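Local atomic coordinates of putative cytochrome P450 hydroxylase (Chondromyces apiculatus DSM 436, PDB entry 6GMF), a protein that binds heme b and, as a cytochrome P450 terpene monooxygenase, probably inserts an oxygen atom from molecular oxygen into its substrates. Residues N15-F20 and P279-F284; G234-T239 and F380-P385. One frame throughout, in Å; residues are numbered along the deposited sequence.

Contact 1 (N15-F20 and P279-F284). With HEM (protoporphyrin IX containing Fe), chain B.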
ATOM      1  N   ASN A  15      -6.015 -12.129 -13.490  1.00 23.89           N
ATOM      2  CA  ASN A  15      -6.849 -11.057 -13.861  1.00 24.42           C
ATOM      3  C   ASN A  15      -8.074 -11.057 -12.967  1.00 22.13           C
ATOM      4  O   ASN A  15      -9.145 -11.523 -13.323  1.00 24.07           O
ATOM      5  CB  ASN A  15      -7.255 -11.087 -15.341  1.00 24.58           C
ATOM      6  CG  ASN A  15      -8.253 -10.005 -15.680  1.00 29.20           C
ATOM      7  OD1 ASN A  15      -8.330  -8.985 -14.989  1.00 27.59           O
ATOM      8  ND2 ASN A  15      -9.109 -10.264 -16.659  1.00 28.58           N
ATOM      9  N   PRO A  16      -7.981 -10.428 -11.781  1.00 21.26           N
ATOM     10  CA  PRO A  16      -9.099 -10.389 -10.847  1.00 20.81           C
ATOM     11  C   PRO A  16     -10.281  -9.549 -11.358  1.00 21.57           C
ATOM     12  O   PRO A  16     -11.396  -9.683 -10.865  1.00 21.28           O
ATOM     13  CB  PRO A  16      -8.453  -9.802  -9.577  1.00 21.47           C
ATOM     14  CG  PRO A  16      -7.346  -8.940 -10.120  1.00 20.25           C
ATOM     15  CD  PRO A  16      -6.802  -9.716 -11.299  1.00 22.32           C
ATOM     16  N   TYR A  17     -10.049  -8.692 -12.357  1.00 21.70           N
ATOM     17  CA  TYR A  17     -11.053  -7.774 -12.814  1.00 20.76           C
ATOM     18  C   TYR A  17     -12.188  -8.477 -13.565  1.00 22.96           C
ATOM     19  O   TYR A  17     -13.312  -7.925 -13.671  1.00 23.09           O
ATOM     20  CB  TYR A  17     -10.408  -6.669 -13.653  1.00 20.73           C
ATOM     21  CG  TYR A  17      -9.307  -6.001 -12.890  1.00 18.60           C
ATOM     22  CD1 TYR A  17      -9.627  -5.140 -11.858  1.00 18.82           C
ATOM     23  CD2 TYR A  17      -7.973  -6.316 -13.097  1.00 19.29           C
ATOM     24  CE1 TYR A  17      -8.645  -4.564 -11.086  1.00 20.98           C
ATOM     25  CE2 TYR A  17      -6.971  -5.731 -12.349  1.00 21.09           C
ATOM     26  CZ  TYR A  17      -7.322  -4.883 -11.312  1.00 23.30           C
ATOM     27  OH  TYR A  17      -6.381  -4.250 -10.550  1.00 23.92           O
ATOM     28  N   ALA A  18     -11.910  -9.694 -14.047  1.00 24.28           N
ATOM     29  CA  ALA A  18     -12.955 -10.484 -14.685  1.00 24.51           C
ATOM     30  C   ALA A  18     -13.969 -10.973 -13.627  1.00 21.76           C
ATOM     31  O   ALA A  18     -15.200 -10.771 -13.771  1.00 24.06           O
ATOM     32  CB  ALA A  18     -12.308 -11.611 -15.455  1.00 26.57           C
ATOM     33  N   LEU A  19     -13.439 -11.529 -12.530  1.00 26.22           N
ATOM     34  CA  LEU A  19     -14.244 -11.861 -11.381  1.00 25.80           C
ATOM     35  C   LEU A  19     -15.010 -10.622 -10.894  1.00 25.96           C
ATOM     36  O   LEU A  19     -16.204 -10.721 -10.601  1.00 23.31           O
ATOM     37  CB  LEU A  19     -13.367 -12.433 -10.271  1.00 27.57           C
ATOM     38  CG  LEU A  19     -14.015 -12.507  -8.888  1.00 29.40           C
ATOM     39  CD1 LEU A  19     -15.090 -13.575  -8.834  1.00 30.91           C
ATOM     40  CD2 LEU A  19     -12.974 -12.741  -7.806  1.00 30.26           C
ATOM     41  N   PHE A  20     -14.316  -9.483 -10.752  1.00 22.95           N
ATOM     42  CA  PHE A  20     -14.942  -8.315 -10.150  1.00 22.25           C
ATOM     43  C   PHE A  20     -16.136  -7.863 -11.001  1.00 21.89           C
ATOM     44  O   PHE A  20     -17.156  -7.487 -10.492  1.00 20.65           O
ATOM     45  CB  PHE A  20     -13.944  -7.176  -9.921  1.00 22.23           C
ATOM     46  CG  PHE A  20     -12.797  -7.506  -8.978  1.00 20.49           C
ATOM     47  CD1 PHE A  20     -12.892  -8.488  -7.994  1.00 20.44           C
ATOM     48  CD2 PHE A  20     -11.620  -6.787  -9.058  1.00 21.05           C
ATOM     49  CE1 PHE A  20     -11.844  -8.725  -7.121  1.00 21.52           C
ATOM     50  CE2 PHE A  20     -10.570  -7.037  -8.198  1.00 20.50           C
ATOM     51  CZ  PHE A  20     -10.692  -7.991  -7.209  1.00 20.11           C
ATOM     52  N   PRO A 279      -2.981  -1.096  -5.757  1.00 16.58           N
ATOM     53  CA  PRO A 279      -2.093  -1.926  -4.961  1.00 15.52           C
ATOM     54  C   PRO A 279      -2.839  -2.728  -3.886  1.00 16.01           C
ATOM     55  O   PRO A 279      -2.609  -3.913  -3.806  1.00 16.41           O
ATOM     56  CB  PRO A 279      -1.104  -0.946  -4.367  1.00 15.66           C
ATOM     57  CG  PRO A 279      -0.983   0.114  -5.420  1.00 16.16           C
ATOM     58  CD  PRO A 279      -2.374   0.235  -5.993  1.00 15.62           C
ATOM     59  N   ALA A 280      -3.625  -2.026  -3.052  1.00 13.61           N
ATOM     60  CA  ALA A 280      -4.442  -2.694  -2.094  1.00 14.88           C
ATOM     61  C   ALA A 280      -5.771  -3.041  -2.779  1.00 15.55           C
ATOM     62  O   ALA A 280      -6.596  -2.142  -3.031  1.00 14.92           O
ATOM     63  CB  ALA A 280      -4.635  -1.828  -0.894  1.00 14.63           C
ATOM     64  N   GLN A 281      -5.944  -4.331  -3.132  1.00 15.29           N
ATOM     65  CA  GLN A 281      -7.110  -4.680  -3.931  1.00 14.56           C
ATOM     66  C   GLN A 281      -8.384  -4.676  -3.087  1.00 15.04           C
ATOM     67  O   GLN A 281      -9.474  -4.456  -3.579  1.00 15.29           O
ATOM     68  CB  GLN A 281      -6.901  -6.047  -4.573  1.00 17.47           C
ATOM     69  CG  GLN A 281      -5.782  -6.034  -5.619  1.00 16.29           C
ATOM     70  CD  GLN A 281      -6.268  -5.797  -7.017  1.00 17.44           C
ATOM     71  OE1 GLN A 281      -5.928  -4.799  -7.684  1.00 19.88           O
ATOM     72  NE2 GLN A 281      -7.149  -6.672  -7.433  1.00 14.82           N
ATOM     73  N   CYS A 282      -8.211  -5.001  -1.810  1.00 16.32           N
ATOM     74  CA  CYS A 282      -9.257  -4.965  -0.874  1.00 16.85           C
ATOM     75  C   CYS A 282      -8.701  -4.694   0.512  1.00 15.61           C
ATOM     76  O   CYS A 282      -7.486  -4.751   0.697  1.00 17.30           O
ATOM     77  CB  CYS A 282     -10.069  -6.245  -0.877  1.00 18.81           C
ATOM     78  SG  CYS A 282      -9.153  -7.696  -0.321  1.00 25.02           S
ATOM     79  N   ILE A 283      -9.637  -4.403   1.424  1.00 15.83           N
ATOM     80  CA  ILE A 283      -9.285  -4.219   2.787  1.00 16.58           C
ATOM     81  C   ILE A 283     -10.234  -5.050   3.638  1.00 18.41           C
ATOM     82  O   ILE A 283     -11.000  -5.799   3.072  1.00 18.70           O
ATOM     83  CB  ILE A 283      -9.200  -2.733   3.124  1.00 16.65           C
ATOM     84  CG1 ILE A 283     -10.497  -1.978   2.849  1.00 16.90           C
ATOM     85  CG2 ILE A 283      -7.984  -2.124   2.410  1.00 16.54           C
ATOM     86  CD1 ILE A 283     -10.392  -0.472   3.118  1.00 18.24           C
ATOM     87  N   PHE A 284     -10.139  -4.923   4.963  1.00 16.19           N
ATOM     88  CA  PHE A 284     -10.872  -5.822   5.855  1.00 17.26           C
ATOM     89  C   PHE A 284     -11.802  -5.058   6.792  1.00 15.36           C
ATOM     90  O   PHE A 284     -11.420  -4.009   7.358  1.00 16.80           O
ATOM     91  CB  PHE A 284      -9.887  -6.619   6.711  1.00 17.60           C
ATOM     92  CG  PHE A 284      -9.136  -7.680   5.949  1.00 20.67           C
ATOM     93  CD1 PHE A 284      -8.113  -7.343   5.078  1.00 21.90           C
ATOM     94  CD2 PHE A 284      -9.507  -9.010   6.052  1.00 21.87           C
ATOM     95  CE1 PHE A 284      -7.428  -8.335   4.391  1.00 23.46           C
ATOM     96  CE2 PHE A 284      -8.802  -9.997   5.377  1.00 24.80           C
ATOM     97  CZ  PHE A 284      -7.774  -9.643   4.549  1.00 24.43           C
TER
HETATM   98  CHA HEM B 501      -4.259   2.969   5.523  1.00 15.48           C
HETATM   99  CHB HEM B 501      -3.631   2.018   0.947  1.00 13.76           C
HETATM  100  CHC HEM B 501       0.953   3.518   1.348  1.00 14.52           C
HETATM  101  CHD HEM B 501       0.424   4.098   6.020  1.00 13.83           C
HETATM  102  C1A HEM B 501      -4.495   2.616   4.215  1.00 14.07           C
HETATM  103  C2A HEM B 501      -5.797   2.274   3.755  1.00 14.37           C
HETATM  104  C3A HEM B 501      -5.608   1.973   2.444  1.00 13.48           C
HETATM  105  C4A HEM B 501      -4.236   2.178   2.151  1.00 13.73           C
HETATM  106  CMA HEM B 501      -6.607   1.457   1.438  1.00 13.69           C
HETATM  107  CAA HEM B 501      -7.098   2.215   4.506  1.00 15.92           C
HETATM  108  CBA HEM B 501      -7.279   0.912   5.331  1.00 14.10           C
HETATM  109  CGA HEM B 501      -8.647   0.796   5.970  1.00 16.38           C
HETATM  110  O1A HEM B 501      -9.544   1.637   5.709  1.00 16.63           O
HETATM  111  O2A HEM B 501      -8.816  -0.262   6.662  1.00 16.83           O
HETATM  112  C1B HEM B 501      -2.300   2.326   0.624  1.00 14.18           C
HETATM  113  C2B HEM B 501      -1.719   2.257  -0.692  1.00 13.53           C
HETATM  114  C3B HEM B 501      -0.425   2.661  -0.607  1.00 14.26           C
HETATM  115  C4B HEM B 501      -0.215   3.014   0.800  1.00 13.77           C
HETATM  116  CMB HEM B 501      -2.486   1.786  -1.861  1.00 14.09           C
HETATM  117  CAB HEM B 501       0.637   2.846  -1.671  1.00 15.10           C
HETATM  118  CBB HEM B 501       0.283   2.991  -2.906  1.00 18.55           C
HETATM  119  C1C HEM B 501       1.238   3.869   2.620  1.00 13.37           C
HETATM  120  C2C HEM B 501       2.517   4.345   3.069  1.00 14.40           C
HETATM  121  C3C HEM B 501       2.319   4.503   4.432  1.00 14.83           C
HETATM  122  C4C HEM B 501       1.011   4.092   4.773  1.00 14.45           C
HETATM  123  CMC HEM B 501       3.675   4.758   2.207  1.00 15.99           C
HETATM  124  CAC HEM B 501       3.237   5.003   5.454  1.00 15.77           C
HETATM  125  CBC HEM B 501       4.527   5.181   5.290  1.00 21.61           C
HETATM  126  C1D HEM B 501      -0.895   3.802   6.250  1.00 15.43           C
HETATM  127  C2D HEM B 501      -1.486   3.822   7.620  1.00 15.60           C
HETATM  128  C3D HEM B 501      -2.794   3.525   7.477  1.00 15.79           C
HETATM  129  C4D HEM B 501      -3.005   3.318   6.041  1.00 14.91           C
HETATM  130  CMD HEM B 501      -0.662   4.168   8.850  1.00 15.91           C
HETATM  131  CAD HEM B 501      -3.811   3.420   8.580  1.00 15.97           C
HETATM  132  CBD HEM B 501      -4.650   4.682   8.836  1.00 16.79           C
HETATM  133  CGD HEM B 501      -5.728   4.477   9.879  1.00 18.57           C
HETATM  134  O1D HEM B 501      -6.190   5.504  10.406  1.00 19.76           O
HETATM  135  O2D HEM B 501      -6.138   3.319  10.154  1.00 17.09           O
HETATM  136  NA  HEM B 501      -3.537   2.565   3.215  1.00 15.49           N
HETATM  137  NB  HEM B 501      -1.361   2.790   1.438  1.00 13.73           N
HETATM  138  NC  HEM B 501       0.346   3.674   3.656  1.00 15.30           N
HETATM  139  ND  HEM B 501      -1.861   3.416   5.347  1.00 14.46           N
HETATM  140 FE   HEM B 501      -1.656   3.215   3.422  1.00 15.67          FE
HETATM  141  O   HOH W   1      -1.226   1.050   3.819  1.00 21.01           O

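Contact 2 (G234-T239 and F380-P385). With HEM (protoporphyrin IX containing Fe), chain B.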
ATOM      1  N   GLY A 234       3.354   0.502   4.363  1.00 16.07           N
ATOM      2  CA  GLY A 234       3.966   1.416   3.393  1.00 16.27           C
ATOM      3  C   GLY A 234       4.856   0.748   2.365  1.00 18.30           C
ATOM      4  O   GLY A 234       5.042   1.260   1.271  1.00 18.09           O
ATOM      5  N   ASN A 235       5.557  -0.308   2.761  1.00 16.44           N
ATOM      6  CA  ASN A 235       6.594  -0.844   1.906  1.00 15.43           C
ATOM      7  C   ASN A 235       5.984  -1.581   0.714  1.00 16.81           C
ATOM      8  O   ASN A 235       6.195  -1.188  -0.428  1.00 16.89           O
ATOM      9  CB  ASN A 235       7.550  -1.738   2.679  1.00 16.26           C
ATOM     10  CG  ASN A 235       8.476  -1.048   3.651  1.00 18.10           C
ATOM     11  OD1 ASN A 235       8.641   0.167   3.607  1.00 20.97           O
ATOM     12  ND2 ASN A 235       9.110  -1.876   4.478  1.00 19.32           N
ATOM     13  N   GLU A 236       5.260  -2.673   0.948  1.00 16.76           N
ATOM     14  CA  GLU A 236       4.781  -3.523  -0.114  1.00 19.34           C
ATOM     15  C   GLU A 236       3.799  -2.754  -1.024  1.00 17.88           C
ATOM     16  O   GLU A 236       3.786  -2.908  -2.230  1.00 16.92           O
ATOM     17  CB  GLU A 236       4.114  -4.754   0.505  1.00 24.26           C
ATOM     18  CG  GLU A 236       3.870  -5.875  -0.461  1.00 30.08           C
ATOM     19  CD  GLU A 236       3.138  -7.101   0.085  1.00 35.76           C
ATOM     20  OE1 GLU A 236       2.848  -7.152   1.300  1.00 37.00           O
ATOM     21  OE2 GLU A 236       2.864  -8.004  -0.742  1.00 44.91           O
ATOM     22  N   THR A 237       2.960  -1.901  -0.432  1.00 15.86           N
ATOM     23  CA  THR A 237       1.995  -1.155  -1.233  1.00 16.50           C
ATOM     24  C   THR A 237       2.693  -0.145  -2.164  1.00 14.61           C
ATOM     25  O   THR A 237       2.313  -0.035  -3.319  1.00 16.11           O
ATOM     26  CB  THR A 237       1.028  -0.400  -0.337  1.00 17.67           C
ATOM     27  OG1 THR A 237       1.851   0.320   0.567  1.00 18.50           O
ATOM     28  CG2 THR A 237       0.057  -1.367   0.317  1.00 19.22           C
ATOM     29  N   THR A 238       3.664   0.562  -1.643  1.00 14.54           N
ATOM     30  CA  THR A 238       4.359   1.596  -2.500  1.00 14.28           C
ATOM     31  C   THR A 238       5.169   0.901  -3.584  1.00 16.15           C
ATOM     32  O   THR A 238       5.180   1.355  -4.721  1.00 15.92           O
ATOM     33  CB  THR A 238       5.195   2.558  -1.673  1.00 15.43           C
ATOM     34  OG1 THR A 238       4.371   3.155  -0.685  1.00 16.39           O
ATOM     35  CG2 THR A 238       5.796   3.650  -2.532  1.00 16.70           C
ATOM     36  N   THR A 239       5.818  -0.209  -3.211  1.00 14.78           N
ATOM     37  CA  THR A 239       6.525  -1.043  -4.196  1.00 14.90           C
ATOM     38  C   THR A 239       5.538  -1.435  -5.293  1.00 15.12           C
ATOM     39  O   THR A 239       5.895  -1.459  -6.480  1.00 16.20           O
ATOM     40  CB  THR A 239       7.135  -2.244  -3.475  1.00 14.94           C
ATOM     41  OG1 THR A 239       8.190  -1.785  -2.635  1.00 17.15           O
ATOM     42  CG2 THR A 239       7.655  -3.300  -4.417  1.00 16.60           C
ATOM     43  N   PHE A 380      -4.251 -12.120  -3.600  1.00 22.33           N
ATOM     44  CA  PHE A 380      -5.498 -11.465  -3.954  1.00 20.87           C
ATOM     45  C   PHE A 380      -5.558 -10.056  -3.366  1.00 20.14           C
ATOM     46  O   PHE A 380      -6.232  -9.177  -3.925  1.00 21.27           O
ATOM     47  CB  PHE A 380      -6.663 -12.249  -3.344  1.00 21.84           C
ATOM     48  CG  PHE A 380      -8.028 -11.708  -3.651  1.00 20.73           C
ATOM     49  CD1 PHE A 380      -8.551 -11.796  -4.931  1.00 20.99           C
ATOM     50  CD2 PHE A 380      -8.826 -11.172  -2.652  1.00 20.27           C
ATOM     51  CE1 PHE A 380      -9.827 -11.346  -5.223  1.00 19.58           C
ATOM     52  CE2 PHE A 380     -10.112 -10.739  -2.940  1.00 22.88           C
ATOM     53  CZ  PHE A 380     -10.613 -10.800  -4.229  1.00 20.85           C
ATOM     54  N   PHE A 381      -4.863  -9.885  -2.247  1.00 19.23           N
ATOM     55  CA  PHE A 381      -5.013  -8.698  -1.396  1.00 19.34           C
ATOM     56  C   PHE A 381      -4.118  -7.566  -1.874  1.00 18.76           C
ATOM     57  O   PHE A 381      -4.600  -6.427  -1.882  1.00 18.31           O
ATOM     58  CB  PHE A 381      -4.736  -9.077   0.053  1.00 21.45           C
ATOM     59  CG  PHE A 381      -5.708 -10.145   0.492  1.00 24.14           C
ATOM     60  CD1 PHE A 381      -6.986  -9.813   0.902  1.00 27.57           C
ATOM     61  CD2 PHE A 381      -5.377 -11.486   0.386  1.00 28.43           C
ATOM     62  CE1 PHE A 381      -7.893 -10.795   1.272  1.00 30.06           C
ATOM     63  CE2 PHE A 381      -6.280 -12.466   0.772  1.00 27.77           C
ATOM     64  CZ  PHE A 381      -7.545 -12.122   1.185  1.00 29.45           C
ATOM     65  N   ILE A 382      -2.855  -7.860  -2.204  1.00 18.14           N
ATOM     66  CA  ILE A 382      -1.913  -6.874  -2.726  1.00 19.40           C
ATOM     67  C   ILE A 382      -1.568  -7.289  -4.144  1.00 21.59           C
ATOM     68  O   ILE A 382      -1.056  -8.411  -4.351  1.00 24.80           O
ATOM     69  CB  ILE A 382      -0.649  -6.797  -1.858  1.00 20.38           C
ATOM     70  CG1 ILE A 382      -0.972  -6.395  -0.428  1.00 22.33           C
ATOM     71  CG2 ILE A 382       0.337  -5.806  -2.468  1.00 22.87           C
ATOM     72  CD1 ILE A 382      -1.413  -4.967  -0.319  1.00 23.91           C
ATOM     73  N   ARG A 383      -1.773  -6.382  -5.095  1.00 18.13           N
ATOM     74  CA  ARG A 383      -1.520  -6.623  -6.540  1.00 21.46           C
ATOM     75  C   ARG A 383      -0.121  -6.075  -6.883  1.00 19.86           C
ATOM     76  O   ARG A 383       0.087  -4.852  -6.838  1.00 19.67           O
ATOM     77  CB  ARG A 383      -2.612  -5.917  -7.346  1.00 20.27           C
ATOM     78  CG  ARG A 383      -2.436  -6.034  -8.846  1.00 23.79           C
ATOM     79  CD  ARG A 383      -3.085  -7.288  -9.355  1.00 23.27           C
ATOM     80  NE  ARG A 383      -3.372  -7.197 -10.798  1.00 23.12           N
ATOM     81  CZ  ARG A 383      -3.381  -8.188 -11.684  1.00 27.07           C
ATOM     82  NH1 ARG A 383      -3.231  -9.431 -11.301  1.00 29.05           N
ATOM     83  NH2 ARG A 383      -3.548  -7.912 -12.966  1.00 28.50           N
ATOM     84  N   SER A 384       0.844  -6.962  -7.158  1.00 18.99           N
ATOM     85  CA  SER A 384       2.210  -6.566  -7.408  0.50 20.15           C
ATOM     86  C   SER A 384       2.904  -7.624  -8.253  1.00 20.05           C
ATOM     87  O   SER A 384       2.632  -8.801  -8.104  1.00 22.23           O
ATOM     88  CB  SER A 384       2.953  -6.357  -6.126  0.50 21.41           C
ATOM     89  OG  SER A 384       3.256  -7.601  -5.514  0.50 21.35           O
ATOM     90  N   PRO A 385       3.825  -7.222  -9.133  1.00 20.70           N
ATOM     91  CA  PRO A 385       4.643  -8.198  -9.848  1.00 22.26           C
ATOM     92  C   PRO A 385       5.626  -8.909  -8.901  1.00 25.17           C
ATOM     93  O   PRO A 385       6.307  -8.278  -8.091  1.00 24.48           O
ATOM     94  CB  PRO A 385       5.364  -7.391 -10.933  1.00 23.55           C
ATOM     95  CG  PRO A 385       4.822  -5.998 -10.868  1.00 23.95           C
ATOM     96  CD  PRO A 385       4.062  -5.849  -9.569  1.00 20.73           C
TER
HETATM   97  CHA HEM B 501      -4.259   2.969   5.523  1.00 15.48           C
HETATM   98  CHB HEM B 501      -3.631   2.018   0.947  1.00 13.76           C
HETATM   99  CHC HEM B 501       0.953   3.518   1.348  1.00 14.52           C
HETATM  100  CHD HEM B 501       0.424   4.098   6.020  1.00 13.83           C
HETATM  101  C1A HEM B 501      -4.495   2.616   4.215  1.00 14.07           C
HETATM  102  C2A HEM B 501      -5.797   2.274   3.755  1.00 14.37           C
HETATM  103  C3A HEM B 501      -5.608   1.973   2.444  1.00 13.48           C
HETATM  104  C4A HEM B 501      -4.236   2.178   2.151  1.00 13.73           C
HETATM  105  CMA HEM B 501      -6.607   1.457   1.438  1.00 13.69           C
HETATM  106  CAA HEM B 501      -7.098   2.215   4.506  1.00 15.92           C
HETATM  107  CBA HEM B 501      -7.279   0.912   5.331  1.00 14.10           C
HETATM  108  CGA HEM B 501      -8.647   0.796   5.970  1.00 16.38           C
HETATM  109  O1A HEM B 501      -9.544   1.637   5.709  1.00 16.63           O
HETATM  110  O2A HEM B 501      -8.816  -0.262   6.662  1.00 16.83           O
HETATM  111  C1B HEM B 501      -2.300   2.326   0.624  1.00 14.18           C
HETATM  112  C2B HEM B 501      -1.719   2.257  -0.692  1.00 13.53           C
HETATM  113  C3B HEM B 501      -0.425   2.661  -0.607  1.00 14.26           C
HETATM  114  C4B HEM B 501      -0.215   3.014   0.800  1.00 13.77           C
HETATM  115  CMB HEM B 501      -2.486   1.786  -1.861  1.00 14.09           C
HETATM  116  CAB HEM B 501       0.637   2.846  -1.671  1.00 15.10           C
HETATM  117  CBB HEM B 501       0.283   2.991  -2.906  1.00 18.55           C
HETATM  118  C1C HEM B 501       1.238   3.869   2.620  1.00 13.37           C
HETATM  119  C2C HEM B 501       2.517   4.345   3.069  1.00 14.40           C
HETATM  120  C3C HEM B 501       2.319   4.503   4.432  1.00 14.83           C
HETATM  121  C4C HEM B 501       1.011   4.092   4.773  1.00 14.45           C
HETATM  122  CMC HEM B 501       3.675   4.758   2.207  1.00 15.99           C
HETATM  123  CAC HEM B 501       3.237   5.003   5.454  1.00 15.77           C
HETATM  124  CBC HEM B 501       4.527   5.181   5.290  1.00 21.61           C
HETATM  125  C1D HEM B 501      -0.895   3.802   6.250  1.00 15.43           C
HETATM  126  C2D HEM B 501      -1.486   3.822   7.620  1.00 15.60           C
HETATM  127  C3D HEM B 501      -2.794   3.525   7.477  1.00 15.79           C
HETATM  128  C4D HEM B 501      -3.005   3.318   6.041  1.00 14.91           C
HETATM  129  CMD HEM B 501      -0.662   4.168   8.850  1.00 15.91           C
HETATM  130  CAD HEM B 501      -3.811   3.420   8.580  1.00 15.97           C
HETATM  131  CBD HEM B 501      -4.650   4.682   8.836  1.00 16.79           C
HETATM  132  CGD HEM B 501      -5.728   4.477   9.879  1.00 18.57           C
HETATM  133  O1D HEM B 501      -6.190   5.504  10.406  1.00 19.76           O
HETATM  134  O2D HEM B 501      -6.138   3.319  10.154  1.00 17.09           O
HETATM  135  NA  HEM B 501      -3.537   2.565   3.215  1.00 15.49           N
HETATM  136  NB  HEM B 501      -1.361   2.790   1.438  1.00 13.73           N
HETATM  137  NC  HEM B 501       0.346   3.674   3.656  1.00 15.30           N
HETATM  138  ND  HEM B 501      -1.861   3.416   5.347  1.00 14.46           N
HETATM  139 FE   HEM B 501      -1.656   3.215   3.422  1.00 15.67          FE
HETATM  140  O   HOH W   2       4.740  -5.308  -3.482  1.00 27.74           O
HETATM  141  O   HOH W   3       1.529  -8.997  -3.573  1.00 38.76           O
HETATM  142  O   HOH W   1      -1.226   1.050   3.819  1.00 21.01           O

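Contact 1 (N15-F20 and P279-F284)
Gln281 pushes its amide end into a cradle made by Pro16, Tyr17 and Phe20 at the start of helix 16-26. The amide comes up to the edge of the Phe20 ring, near its plane, with the two flat groups 28° apart. Against the Tyr17 ring it stands almost upright, 83° between planes, and Gln281 CD lies 3.9 Å from Tyr17 OH. The ring of Pro16 flanks the same amide through CG. Gln281 gets there with CG opposite its carbonyl carbon and a sharp bend at the next bond (chi2 -94°). In P450 terms this ties the first long helix to the connection between helix 266-276, the K helix, and strand 285-287, a stretch that runs past the heme: Ile283 CD1 is 3.4 Å from heme O1A. Within the cradle, Pro16 O sits 3.2 Å above one face of the Phe20 ring, toward its rim, while Pro16 CG lies over a face of the Tyr17 ring. Tyr17 is braced from outside: its OH is hydrogen-bonded to Glu277, and Arg313 makes a cation-pi contact with its ring. Asn15 is the N-cap, its OD1 accepting from Tyr17 N at 3.2 Å, with the donor well out of the carbonyl plane.

Contact 2 (G234-T239 and F380-P385)
Ile382 turns two branches toward neighbouring residues of helix 220-251, the long P450 helix that passes over the heme. The run from Ala233 through Gly234, Asn235, Glu236 and Thr237 to Thr238 is this protein's version of the family's (Ala/Gly)-Gly-x-(Asp/Glu)-Thr-Thr signature, and the helix kinks here, the backbone N of Glu236 and of Thr237 having no bond to the turn before. Ile382 CG2 packs against the carboxylate end of Glu236, 3.8 Å from OE2, whereas CD1 reaches CG2 of Thr237 at 3.9 Å; both pairs of side chains cross obliquely. Glu236 arrives with CG opposite its backbone N (chi1 -166°) and the chain straight beyond it, which brings the carboxylate up to Ile382 CG2. Thr237 is a wedge between Ile382 and the porphyrin. Its CB is 3.4 Å from heme C3B, and its OG1, also close to the macrocycle, is hydrogen-bonded to Ala233 O. One turn back from Thr238, Gly234 CA lies just 3.3 Å from heme C2C. Thr238 OG1 donates to Gly234 O at 2.8 Å, in the carbonyl plane with a C=O...donor angle of 151°. The same Thr238 OG1 sits 3.4 Å from HEM CMC, a methyl of the porphyrin. A valine in its place would probably cost Gly234 O its hydroxyl donor, leaving the bond from the backbone N-H of the same residue. On the side away from the heme, one water accepts from Ser384 OG and donates to both Glu236 OE2 (3.3 Å) and Ile382 O (2.8 Å).

In the fold
Neither contact is a surface one: contact 1 is buried, with its centre about 13 Å from that of the chain, while contact 2, partly buried, lies nearer, at about 5 Å. Both touch the heme, contact 1 at Pro279 and Ile283, contact 2 through Gly234, Thr237 and Thr238. Each sets a helix against a loop, 16-26 in the first and 220-251 in the second. The loops are joined by probable hydrogen bonds from Gln281 N to Phe381 O (2.8 Å) and from Arg383 N to Pro279 O (2.9 Å). Glu277 adds a tie, bonding Tyr17 and forming a salt bridge with Arg383. Contact 1 gathers rings round an amide; contact 2 relies on aliphatic branches, a carboxylate and water.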